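Local coordinates for protein putative hydrolase (Chromobacterium violaceum, PDB 3MCW) that probably acts as a hydrolase of the isochorismatase family, although its substrate is not established, at residues R132-G135 and A140-L143; P54-R59 and A106-N111; V121-S126 and M169-L174. All blocks are in the same frame, centred on the assembly; numbering follows the deposited sequence.

Along the chain contact 2 closes before either of the others opens, and contact 1 falls within the interval spanned by contact 3. Contacts 1 and 2 lie about 13 Å apart between centres and press different helices, 123-136 and 104-111, onto strands of one parallel sheet. Contacts 1 and 3 have centres about 12 Å apart, share helix 123-136 and touch directly, Leu143 meeting Leu171 and Leu174. Contact 3 is about 21 Å from contact 2 between centres, across the chain's centre. No other chain of the assembly touches contact 2, which lies within one subunit, whereas contacts 1 and 3 both reach the second subunit and link sheet packing to the dimer interface.

Contact 1 of 3, residues R132-G135 and A140-L143; sequences RMAG and AVCL
Near the last turn of helix 123-136 the backbone of 132-135 approaches the first residues of strand 140-149, the CA atoms of Gly135 and Ala140 lying 6.5 Å apart, and Ala134 and Gly135 meet Val141. No hydrogen bond spans the two segments; the join is apolar and small, burying 79 Å² in all. Its centre is a methyl-on-methyl touch, with Val141 CG2 resting 3.7 Å from Ala134 CB. Both side chains leave their backbones toward the opposing segment, and the short alanine lets the helix settle close to the valine. The rotation of Val141 decides which branch does the touching: CG1 lies anti to the backbone N (chi1 179°), which leaves CG2 beside that N and turned to the helix. The same CG2 also skirts the backbone at the next residue, with Gly135 N 4.3 Å away, so one methyl spans the end of Ala134 and the bare helix backbone after it. Arg132, earlier on the helix, forms a salt bridge through NH2 with Glu128, and NH2 also donates to the backbone O of Ser124 of the second subunit, tying this helix into the dimer. The segments belong to a beta-alpha-beta unit made of strand 115-121, helix 123-136 and strand 140-149, as expected in the alpha/beta fold of the isochorismatase family, and they mark the tight return from helix to strand. Val141 completes its surroundings with Val131 of the same helix and Val118 of the adjacent strand. Backbone bonds from Ala140 and Cys142 to strand 115-121, and from Val141 to Arg180, place 140-143 between two parallel neighbours, while Phe99 from a loop covers Ala134.

Contact 2 of 3, residues P54-R59 and A106-N111; sequences PLIHIR and ALLRAN. With EDO (1,2-ethanediol), chain L.
A single methyl group, Ile56 CD1, makes every contact between segments 54-59 and 106-111, touching Leu107 and Leu108, while an ethanediol grips the strand backbone one residue earlier. Ile56 and Leu107 meet tip to tip, CD1 to CD2, at 3.9 Å. Leu108 comes in obliquely instead, its CD2 lying 4.1 Å from the same Ile56 CD1. The reach of the isoleucine follows from its extended chain: with chi2 at 172°, CD1 projects well beyond CG1 and bridges backbones whose nearest CA atoms, those of Ile56 and Leu108, remain 10.0 Å apart. Leu107 leaves the helix toward the strand with CG anti to its N, whereas CG of Leu108 lies beside N and its tip turns in; both CD2 methyls end at the same CD1. Here a helix is laid over the parallel sheet of the alpha/beta fold: Ile56 also packs on Leu14 and Ile91 of the two flanking strands, and Leu14 in turn meets Leu108. Leu108 is buried over the sheet, and Leu107 is partly exposed. On the edge of this patch the ethanediol, probably from the crystallisation liquor, takes a bond from Leu55 N to its O2 at 2.9 Å and returns one from O1 to Leu55 O at 2.6 Å. It is held further by Thr89, which begins the adjacent strand. At the far end of the helical segment, Asn111 folds back so that ND2 donates to Leu107 O at 3.0 Å, a fairly straight bond (163°) with the oxygen close to the amide plane. The backbone N of Asn111 bonds to Leu108 O at 3.2 Å, and its carbonyl O accepts a hydrogen bond from Lys12 NZ.

Contact 3 of 3, residues V121-S126 and M169-L174; sequences VSTSNS and MSLANL. With EDO (1,2-ethanediol), chain I.
Ser124 and Ser170 form the tight part of this contact between helices 123-136 and 163-174: their CA atoms lie 5.7 Å apart. Ser170 is modelled in two conformers, so the close approach of its OG to Ser124 CB in the one described is doubtful, and no hydrogen bond passes between the two serines. Each hydroxyl is used outside the pair: in that conformer Ser170 OG bonds to Glu128, and Ser124 OG bonds to Thr150. Beside them the packing is easier. Thr123 CG2 meets Leu171 CD2 at 4.1 Å, the two side chains crossing at about a right angle. The threonine's first torsion (chi1 -46°) keeps that methyl anti to the backbone N and sets OG1 beside this N, where it bonds to His167 ND1. The more open side belongs to Ser122 and Asn125, both partly exposed, with the CB of Asn125 directed away from helix 163-174. There Asn125 ND2 donates to O2 of an ethanediol at 3.1 Å and 167°; ND2 also bonds to Glu177 of the second subunit, and Tyr69 holds the diol. Ser122, which follows a cis peptide bond, occupies the N-cap position and accepts weakly from Asn125 N through OG at 3.0 Å. Ser126 OG bonds to Lys93 NZ and weakly to Asp19 OD2; it probably occupies the place where cysteine-dependent relatives carry their nucleophile, though no catalytic role is established here. Strand 140-149 lies beneath both helices, Thr123 packing on Cys148 and Leu171 on Glu145. Leu174 then leans on Val131, about two turns farther along helix 123-136 than Ser124, and Trp156 of the second subunit covers Leu171.

Contact 1 of 3, residues R132-G135 and A140-L143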
ATOM      1  N   ARG A 132       0.809  -1.619  -4.863  1.00  5.09           N
ATOM      2  CA  ARG A 132       1.303  -0.263  -4.593  1.00  5.20           C
ATOM      3  C   ARG A 132       2.817  -0.240  -4.773  1.00  5.62           C
ATOM      4  O   ARG A 132       3.344   0.695  -5.394  1.00  6.12           O
ATOM      5  CB  ARG A 132       0.906   0.246  -3.220  1.00  5.32           C
ATOM      6  CG  ARG A 132      -0.550   0.628  -3.080  1.00  5.64           C
ATOM      7  CD  ARG A 132      -0.830   1.284  -1.736  1.00  7.25           C
ATOM      8  NE  ARG A 132      -2.225   1.632  -1.493  1.00  7.67           N
ATOM      9  CZ  ARG A 132      -2.657   2.844  -1.139  1.00  6.98           C
ATOM     10  NH1 ARG A 132      -1.878   3.896  -1.089  1.00  7.76           N
ATOM     11  NH2 ARG A 132      -3.913   2.965  -0.733  1.00  8.13           N
HETATM   12  N   MSE A 133       3.515  -1.219  -4.212  1.00  5.78           N
HETATM   13  CA  MSE A 133       4.978  -1.260  -4.407  0.60  5.89           C
HETATM   14  C   MSE A 133       5.355  -1.482  -5.845  1.00  6.06           C
HETATM   15  O   MSE A 133       6.257  -0.813  -6.355  1.00  7.05           O
HETATM   16  CB  MSE A 133       5.662  -2.305  -3.529  0.60  6.10           C
HETATM   17  CG  MSE A 133       5.792  -1.873  -2.151  0.60  5.76           C
HETATM   18 SE   MSE A 133       6.995  -2.985  -1.081  0.45  6.38          SE
HETATM   19  CE  MSE A 133       8.641  -2.815  -2.109  0.60  8.47           C
ATOM     20  N   ALA A 134       4.690  -2.414  -6.527  1.00  5.62           N
ATOM     21  CA  ALA A 134       5.019  -2.654  -7.934  1.00  6.08           C
ATOM     22  C   ALA A 134       4.921  -1.393  -8.773  1.00  5.94           C
ATOM     23  O   ALA A 134       5.810  -1.098  -9.577  1.00  7.21           O
ATOM     24  CB  ALA A 134       4.130  -3.754  -8.511  1.00  6.82           C
ATOM     25  N   GLY A 135       3.816  -0.675  -8.642  1.00  5.98           N
ATOM     26  CA  GLY A 135       3.638   0.523  -9.437  1.00  6.74           C
ATOM     27  C   GLY A 135       4.694   1.576  -9.111  1.00  6.61           C
ATOM     28  O   GLY A 135       5.307   2.177  -9.998  1.00  7.19           O
ATOM     29  N   ALA A 140       4.664  -1.947 -14.878  1.00  7.99           N
ATOM     30  CA  ALA A 140       3.368  -1.703 -15.534  1.00  8.29           C
ATOM     31  C   ALA A 140       2.434  -2.825 -15.078  1.00  7.94           C
ATOM     32  O   ALA A 140       2.589  -3.969 -15.486  1.00 10.44           O
ATOM     33  CB  ALA A 140       3.535  -1.711 -17.017  1.00 10.55           C
ATOM     34  N   VAL A 141       1.464  -2.485 -14.245  1.00  7.60           N
ATOM     35  CA  VAL A 141       0.629  -3.479 -13.589  1.00  7.23           C
ATOM     36  C   VAL A 141      -0.804  -3.417 -14.090  1.00  6.99           C
ATOM     37  O   VAL A 141      -1.421  -2.352 -14.127  1.00  7.73           O
ATOM     38  CB  VAL A 141       0.602  -3.279 -12.057  1.00  7.83           C
ATOM     39  CG1 VAL A 141      -0.285  -4.304 -11.407  1.00 10.52           C
ATOM     40  CG2 VAL A 141       2.011  -3.275 -11.500  1.00 11.30           C
ATOM     41  N   CYS A 142      -1.319  -4.583 -14.488  1.00  6.75           N
ATOM     42  CA  CYS A 142      -2.770  -4.775 -14.741  0.50  7.16           C
ATOM     43  C   CYS A 142      -3.289  -5.618 -13.606  1.00  7.22           C
ATOM     44  O   CYS A 142      -2.833  -6.734 -13.385  1.00 10.10           O
ATOM     45  CB  CYS A 142      -3.081  -5.534 -16.038  0.50  8.28           C
ATOM     46  SG  CYS A 142      -2.551  -4.723 -17.533  0.50 12.72           S
ATOM     47  N   LEU A 143      -4.268  -5.091 -12.877  1.00  6.70           N
ATOM     48  CA  LEU A 143      -4.879  -5.793 -11.759  1.00  6.55           C
ATOM     49  C   LEU A 143      -6.169  -6.421 -12.250  1.00  6.34           C
ATOM     50  O   LEU A 143      -7.111  -5.702 -12.631  1.00  7.31           O
ATOM     51  CB  LEU A 143      -5.132  -4.812 -10.609  1.00  7.21           C
ATOM     52  CG  LEU A 143      -5.752  -5.440  -9.377  1.00  7.73           C
ATOM     53  CD1 LEU A 143      -4.924  -6.560  -8.803  1.00  7.37           C
ATOM     54  CD2 LEU A 143      -5.914  -4.358  -8.308  1.00 11.17           C
TER

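Contact 2 of 3, residues P54-R59 and A106-N111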
ATOM      1  N   PRO A  54       5.350 -16.088 -18.958  1.00  7.51           N
ATOM      2  CA  PRO A  54       5.955 -16.107 -17.652  1.00  7.54           C
ATOM      3  C   PRO A  54       4.913 -16.057 -16.517  1.00  6.70           C
ATOM      4  O   PRO A  54       3.945 -15.304 -16.611  1.00  6.88           O
ATOM      5  CB  PRO A  54       6.828 -14.833 -17.652  1.00  9.44           C
ATOM      6  CG  PRO A  54       6.897 -14.342 -18.982  1.00 10.52           C
ATOM      7  CD  PRO A  54       5.759 -14.910 -19.738  1.00  8.82           C
ATOM      8  N   LEU A  55       5.158 -16.796 -15.441  1.00  6.94           N
ATOM      9  CA  LEU A  55       4.224 -16.821 -14.337  1.00  6.85           C
ATOM     10  C   LEU A  55       4.949 -17.101 -13.045  1.00  6.40           C
ATOM     11  O   LEU A  55       5.946 -17.834 -13.005  1.00  7.63           O
ATOM     12  CB  LEU A  55       2.999 -17.681 -14.585  1.00 10.52           C
ATOM     13  CG  LEU A  55       3.277 -19.136 -14.607  1.00 10.57           C
ATOM     14  CD1 LEU A  55       3.005 -19.618 -13.278  1.00 12.94           C
ATOM     15  CD2 LEU A  55       2.342 -19.834 -15.610  1.00 13.26           C
ATOM     16  N   ILE A  56       4.478 -16.477 -11.977  1.00  5.85           N
ATOM     17  CA  ILE A  56       5.028 -16.677 -10.622  1.00  5.81           C
ATOM     18  C   ILE A  56       3.848 -16.809  -9.657  1.00  5.32           C
ATOM     19  O   ILE A  56       2.950 -15.945  -9.627  1.00  6.67           O
ATOM     20  CB  ILE A  56       5.937 -15.507 -10.186  1.00  6.48           C
ATOM     21  CG1 ILE A  56       7.173 -15.411 -11.093  1.00  6.76           C
ATOM     22  CG2 ILE A  56       6.315 -15.622  -8.727  1.00  7.85           C
ATOM     23  CD1 ILE A  56       8.013 -14.165 -10.833  1.00  8.89           C
ATOM     24  N   HIS A  57       3.881 -17.854  -8.842  1.00  5.06           N
ATOM     25  CA  HIS A  57       2.973 -18.021  -7.714  1.00  5.36           C
ATOM     26  C   HIS A  57       3.629 -17.424  -6.477  1.00  5.14           C
ATOM     27  O   HIS A  57       4.756 -17.769  -6.149  1.00  6.72           O
ATOM     28  CB  HIS A  57       2.701 -19.494  -7.463  1.00  5.69           C
ATOM     29  CG  HIS A  57       2.201 -20.272  -8.611  1.00  5.87           C
ATOM     30  ND1 HIS A  57       0.854 -20.385  -8.880  1.00  7.02           N
ATOM     31  CD2 HIS A  57       2.871 -20.974  -9.557  1.00  6.60           C
ATOM     32  CE1 HIS A  57       0.737 -21.160  -9.946  1.00  6.70           C
ATOM     33  NE2 HIS A  57       1.941 -21.524 -10.391  1.00  6.71           N
ATOM     34  N   ILE A  58       2.918 -16.540  -5.768  1.00  5.40           N
ATOM     35  CA  ILE A  58       3.341 -16.032  -4.490  1.00  5.51           C
ATOM     36  C   ILE A  58       2.585 -16.776  -3.405  1.00  5.76           C
ATOM     37  O   ILE A  58       1.352 -16.903  -3.453  1.00  6.46           O
ATOM     38  CB  ILE A  58       3.078 -14.505  -4.387  1.00  6.13           C
ATOM     39  CG1 ILE A  58       3.822 -13.725  -5.464  1.00  6.18           C
ATOM     40  CG2 ILE A  58       3.402 -13.996  -2.967  1.00  7.71           C
ATOM     41  CD1 ILE A  58       5.339 -13.894  -5.483  1.00  6.88           C
ATOM     42  N   ARG A  59       3.321 -17.262  -2.421  1.00  6.13           N
ATOM     43  CA  ARG A  59       2.812 -18.033  -1.321  1.00  6.25           C
ATOM     44  C   ARG A  59       3.091 -17.303  -0.011  1.00  6.33           C
ATOM     45  O   ARG A  59       4.207 -16.817   0.178  1.00  7.49           O
ATOM     46  CB  ARG A  59       3.551 -19.414  -1.248  1.00  7.88           C
ATOM     47  CG  ARG A  59       2.884 -20.449  -0.415  1.00  8.40           C
ATOM     48  CD  ARG A  59       3.700 -21.710  -0.364  1.00  9.11           C
ATOM     49  NE  ARG A  59       4.913 -21.561   0.405  1.00  8.69           N
ATOM     50  CZ  ARG A  59       5.927 -22.422   0.392  1.00  8.52           C
ATOM     51  NH1 ARG A  59       5.921 -23.445  -0.458  1.00  9.56           N
ATOM     52  NH2 ARG A  59       6.964 -22.219   1.175  1.00  9.09           N
ATOM     53  N   ALA A 106      14.428  -8.222  -8.239  1.00  8.58           N
ATOM     54  CA  ALA A 106      15.633  -8.521  -9.007  1.00  9.54           C
ATOM     55  C   ALA A 106      15.375  -9.579 -10.082  1.00  8.73           C
ATOM     56  O   ALA A 106      15.929  -9.512 -11.176  1.00  9.60           O
ATOM     57  CB  ALA A 106      16.765  -8.935  -8.069  1.00 11.45           C
ATOM     58  N   LEU A 107      14.562 -10.583  -9.770  1.00  8.98           N
ATOM     59  CA  LEU A 107      14.229 -11.617 -10.741  1.00  9.07           C
ATOM     60  C   LEU A 107      13.488 -11.019 -11.934  1.00  8.69           C
ATOM     61  O   LEU A 107      13.775 -11.323 -13.098  1.00  9.69           O
ATOM     62  CB  LEU A 107      13.387 -12.714 -10.047  1.00  9.02           C
ATOM     63  CG  LEU A 107      12.910 -13.809 -10.981  1.00 10.40           C
ATOM     64  CD1 LEU A 107      14.079 -14.634 -11.491  1.00 13.69           C
ATOM     65  CD2 LEU A 107      11.841 -14.673 -10.297  1.00 12.13           C
ATOM     66  N   LEU A 108      12.489 -10.173 -11.659  1.00  8.23           N
ATOM     67  CA  LEU A 108      11.741  -9.541 -12.732  1.00  8.39           C
ATOM     68  C   LEU A 108      12.649  -8.707 -13.637  1.00  8.73           C
ATOM     69  O   LEU A 108      12.596  -8.812 -14.861  1.00  9.94           O
ATOM     70  CB  LEU A 108      10.610  -8.679 -12.148  1.00  7.94           C
ATOM     71  CG  LEU A 108       9.512  -9.409 -11.359  1.00  7.86           C
ATOM     72  CD1 LEU A 108       8.553  -8.404 -10.732  1.00  8.33           C
ATOM     73  CD2 LEU A 108       8.737 -10.366 -12.260  1.00  8.86           C
ATOM     74  N   ARG A 109      13.484  -7.885 -13.013  1.00  9.02           N
ATOM     75  CA  ARG A 109      14.330  -6.991 -13.803  1.00  9.88           C
ATOM     76  C   ARG A 109      15.388  -7.765 -14.607  1.00 10.34           C
ATOM     77  O   ARG A 109      15.667  -7.414 -15.740  1.00 11.78           O
ATOM     78  CB  ARG A 109      14.999  -5.943 -12.933  1.00 10.36           C
ATOM     79  CG  ARG A 109      14.005  -4.983 -12.251  1.00 10.83           C
ATOM     80  CD  ARG A 109      14.727  -3.812 -11.644  1.00 12.27           C
ATOM     81  NE  ARG A 109      13.852  -2.919 -10.897  1.00 13.75           N
ATOM     82  CZ  ARG A 109      13.004  -2.082 -11.438  1.00 15.01           C
ATOM     83  NH1 ARG A 109      12.912  -1.937 -12.751  1.00 15.56           N
ATOM     84  NH2 ARG A 109      12.226  -1.382 -10.624  1.00 17.14           N
ATOM     85  N   ALA A 110      15.930  -8.848 -14.038  1.00 10.13           N
ATOM     86  CA  ALA A 110      16.964  -9.629 -14.738  1.00 10.95           C
ATOM     87  C   ALA A 110      16.407 -10.247 -16.016  1.00 11.58           C
ATOM     88  O   ALA A 110      17.145 -10.470 -16.998  1.00 13.25           O
ATOM     89  CB  ALA A 110      17.521 -10.698 -13.839  1.00 12.62           C
ATOM     90  N   ASN A 111      15.091 -10.484 -16.053  1.00 10.65           N
ATOM     91  CA  ASN A 111      14.443 -11.125 -17.198  1.00 11.02           C
ATOM     92  C   ASN A 111      13.604 -10.189 -18.044  1.00 10.52           C
ATOM     93  O   ASN A 111      12.994 -10.635 -19.000  1.00 13.32           O
ATOM     94  CB  ASN A 111      13.646 -12.321 -16.706  1.00 11.24           C
ATOM     95  CG  ASN A 111      14.537 -13.405 -16.203  1.00 12.28           C
ATOM     96  OD1 ASN A 111      15.103 -14.146 -16.996  1.00 15.63           O
ATOM     97  ND2 ASN A 111      14.706 -13.497 -14.887  1.00 11.98           N
TER
HETATM   98  C1  EDO L 207       9.005 -17.028 -14.477  0.50 14.85           C
HETATM   99  O1  EDO L 207       8.529 -17.503 -13.245  0.50 14.73           O
HETATM  100  C2  EDO L 207       8.912 -18.187 -15.440  0.50 15.09           C
HETATM  101  O2  EDO L 207       7.539 -18.406 -15.802  0.50 14.55           O

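Contact 3 of 3, residues V121-S126 and M169-L174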
ATOM      1  N   VAL A 121      -5.498 -12.778  -3.385  1.00  5.36           N
ATOM      2  CA  VAL A 121      -6.256 -12.468  -2.185  0.70  5.38           C
ATOM      3  C   VAL A 121      -5.302 -11.950  -1.107  1.00  5.87           C
ATOM      4  O   VAL A 121      -4.154 -12.441  -0.987  1.00  6.97           O
ATOM      5  CB  VAL A 121      -7.035 -13.722  -1.714  0.70  6.14           C
ATOM      6  CG1 VAL A 121      -6.057 -14.887  -1.418  0.70  7.27           C
ATOM      7  CG2 VAL A 121      -7.943 -13.428  -0.521  0.70  7.20           C
ATOM      8  N   SER A 122      -5.703 -10.972  -0.285  1.00  5.74           N
ATOM      9  CA  SER A 122      -6.937 -10.199  -0.407  1.00  5.96           C
ATOM     10  C   SER A 122      -6.688  -8.907  -1.160  1.00  6.07           C
ATOM     11  O   SER A 122      -5.595  -8.314  -1.113  1.00  6.16           O
ATOM     12  CB  SER A 122      -7.534  -9.881   0.933  1.00  7.08           C
ATOM     13  OG  SER A 122      -6.910  -8.783   1.512  1.00  8.70           O
ATOM     14  N   THR A 123      -7.731  -8.424  -1.815  1.00  5.72           N
ATOM     15  CA  THR A 123      -7.610  -7.204  -2.622  1.00  5.98           C
ATOM     16  C   THR A 123      -6.953  -6.090  -1.834  1.00  6.30           C
ATOM     17  O   THR A 123      -6.095  -5.375  -2.356  1.00  7.32           O
ATOM     18  CB  THR A 123      -8.993  -6.721  -3.081  1.00  5.94           C
ATOM     19  OG1 THR A 123      -9.722  -7.840  -3.586  1.00  6.47           O
ATOM     20  CG2 THR A 123      -8.866  -5.631  -4.143  1.00  7.96           C
ATOM     21  N   SER A 124      -7.401  -5.898  -0.592  1.00  5.73           N
ATOM     22  CA  SER A 124      -7.070  -4.749   0.210  1.00  6.29           C
ATOM     23  C   SER A 124      -5.864  -4.949   1.126  1.00  5.99           C
ATOM     24  O   SER A 124      -5.414  -3.993   1.734  1.00  7.35           O
ATOM     25  CB  SER A 124      -8.303  -4.385   1.035  1.00  6.88           C
ATOM     26  OG  SER A 124      -8.795  -5.537   1.717  1.00  7.42           O
ATOM     27  N   ASN A 125      -5.350  -6.182   1.235  1.00  6.26           N
ATOM     28  CA  ASN A 125      -4.229  -6.475   2.102  1.00  6.35           C
ATOM     29  C   ASN A 125      -3.006  -6.835   1.246  1.00  6.18           C
ATOM     30  O   ASN A 125      -2.355  -5.920   0.731  1.00  6.72           O
ATOM     31  CB  ASN A 125      -4.604  -7.444   3.217  1.00  6.81           C
ATOM     32  CG  ASN A 125      -3.553  -7.459   4.306  1.00  8.06           C
ATOM     33  OD1 ASN A 125      -2.716  -6.555   4.393  1.00 12.10           O
ATOM     34  ND2 ASN A 125      -3.624  -8.424   5.164  1.00  9.56           N
ATOM     35  N   SER A 126      -2.690  -8.113   1.052  1.00  6.06           N
ATOM     36  CA  SER A 126      -1.476  -8.452   0.328  1.00  6.30           C
ATOM     37  C   SER A 126      -1.486  -8.067  -1.137  1.00  5.39           C
ATOM     38  O   SER A 126      -0.431  -7.737  -1.693  1.00  6.40           O
ATOM     39  CB  SER A 126      -1.145  -9.927   0.506  1.00  8.04           C
ATOM     40  OG  SER A 126      -0.717 -10.196   1.835  1.00 11.38           O
HETATM   41  N   MSE A 169     -13.257   0.290  -2.744  1.00  5.82           N
HETATM   42  CA  MSE A 169     -12.431   1.389  -2.260  0.50  6.12           C
HETATM   43  C   MSE A 169     -10.965   1.137  -2.616  1.00  6.25           C
HETATM   44  O   MSE A 169     -10.252   2.048  -3.073  1.00  7.00           O
HETATM   45  CB  MSE A 169     -12.689   1.653  -0.761  0.50  6.86           C
HETATM   46  CG  MSE A 169     -14.066   2.276  -0.513  0.50  8.24           C
HETATM   47 SE   MSE A 169     -14.528   2.696   1.332  0.37 10.54          SE
HETATM   48  CE  MSE A 169     -13.479   4.247   1.436  0.50 12.83           C
ATOM     49  N   SER A 170     -10.491  -0.091  -2.416  1.00  6.13           N
ATOM     50  CA  SER A 170      -9.102  -0.389  -2.797  0.60  6.48           C
ATOM     51  C   SER A 170      -8.863  -0.246  -4.277  1.00  6.70           C
ATOM     52  O   SER A 170      -7.867   0.339  -4.689  1.00  7.58           O
ATOM     53  CB  SER A 170      -8.686  -1.774  -2.345  0.60  6.49           C
ATOM     54  OG  SER A 170      -8.522  -1.844  -0.953  0.60  7.37           O
ATOM     55  N   LEU A 171      -9.786  -0.728  -5.107  1.00  6.43           N
ATOM     56  CA  LEU A 171      -9.617  -0.561  -6.546  1.00  6.51           C
ATOM     57  C   LEU A 171      -9.523   0.919  -6.939  1.00  6.44           C
ATOM     58  O   LEU A 171      -8.748   1.287  -7.803  1.00  6.98           O
ATOM     59  CB  LEU A 171     -10.739  -1.234  -7.338  1.00  6.94           C
ATOM     60  CG  LEU A 171     -10.820  -2.756  -7.297  1.00  8.05           C
ATOM     61  CD1 LEU A 171     -11.959  -3.195  -8.208  1.00  8.59           C
ATOM     62  CD2 LEU A 171      -9.481  -3.441  -7.574  1.00  9.40           C
ATOM     63  N   ALA A 172     -10.359   1.757  -6.342  1.00  6.76           N
ATOM     64  CA  ALA A 172     -10.322   3.179  -6.650  1.00  6.99           C
ATOM     65  C   ALA A 172      -8.987   3.808  -6.248  1.00  7.12           C
ATOM     66  O   ALA A 172      -8.480   4.672  -6.961  1.00  8.40           O
ATOM     67  CB  ALA A 172     -11.477   3.895  -5.987  1.00  8.49           C
ATOM     68  N   ASN A 173      -8.462   3.421  -5.099  1.00  6.81           N
ATOM     69  CA  ASN A 173      -7.151   3.929  -4.662  1.00  7.83           C
ATOM     70  C   ASN A 173      -6.011   3.430  -5.536  1.00  7.45           C
ATOM     71  O   ASN A 173      -5.011   4.127  -5.702  1.00  8.91           O
ATOM     72  CB  ASN A 173      -6.901   3.575  -3.194  1.00  8.76           C
ATOM     73  CG  ASN A 173      -7.738   4.433  -2.200  1.00  9.29           C
ATOM     74  OD1 ASN A 173      -8.234   5.518  -2.553  1.00 12.03           O
ATOM     75  ND2 ASN A 173      -7.920   3.917  -1.014  1.00 11.41           N
ATOM     76  N   LEU A 174      -6.154   2.235  -6.090  1.00  6.59           N
ATOM     77  CA  LEU A 174      -5.116   1.626  -6.900  1.00  6.76           C
ATOM     78  C   LEU A 174      -5.109   2.100  -8.349  1.00  6.46           C
ATOM     79  O   LEU A 174      -4.037   2.266  -8.941  1.00  7.49           O
ATOM     80  CB  LEU A 174      -5.234   0.102  -6.842  1.00  6.50           C
ATOM     81  CG  LEU A 174      -4.855  -0.533  -5.519  1.00  7.07           C
ATOM     82  CD1 LEU A 174      -5.223  -2.003  -5.474  1.00  9.13           C
ATOM     83  CD2 LEU A 174      -3.331  -0.376  -5.271  1.00 10.27           C
TER
HETATM   84  C1  EDO I 204      -6.423 -12.873   4.032  1.00 24.08           C
HETATM   85  O1  EDO I 204      -5.634 -13.705   4.887  1.00 32.99           O
HETATM   86  C2  EDO I 204      -6.682 -11.555   4.709  1.00 22.38           C
HETATM   87  O2  EDO I 204      -5.696 -10.607   4.364  1.00 20.76           O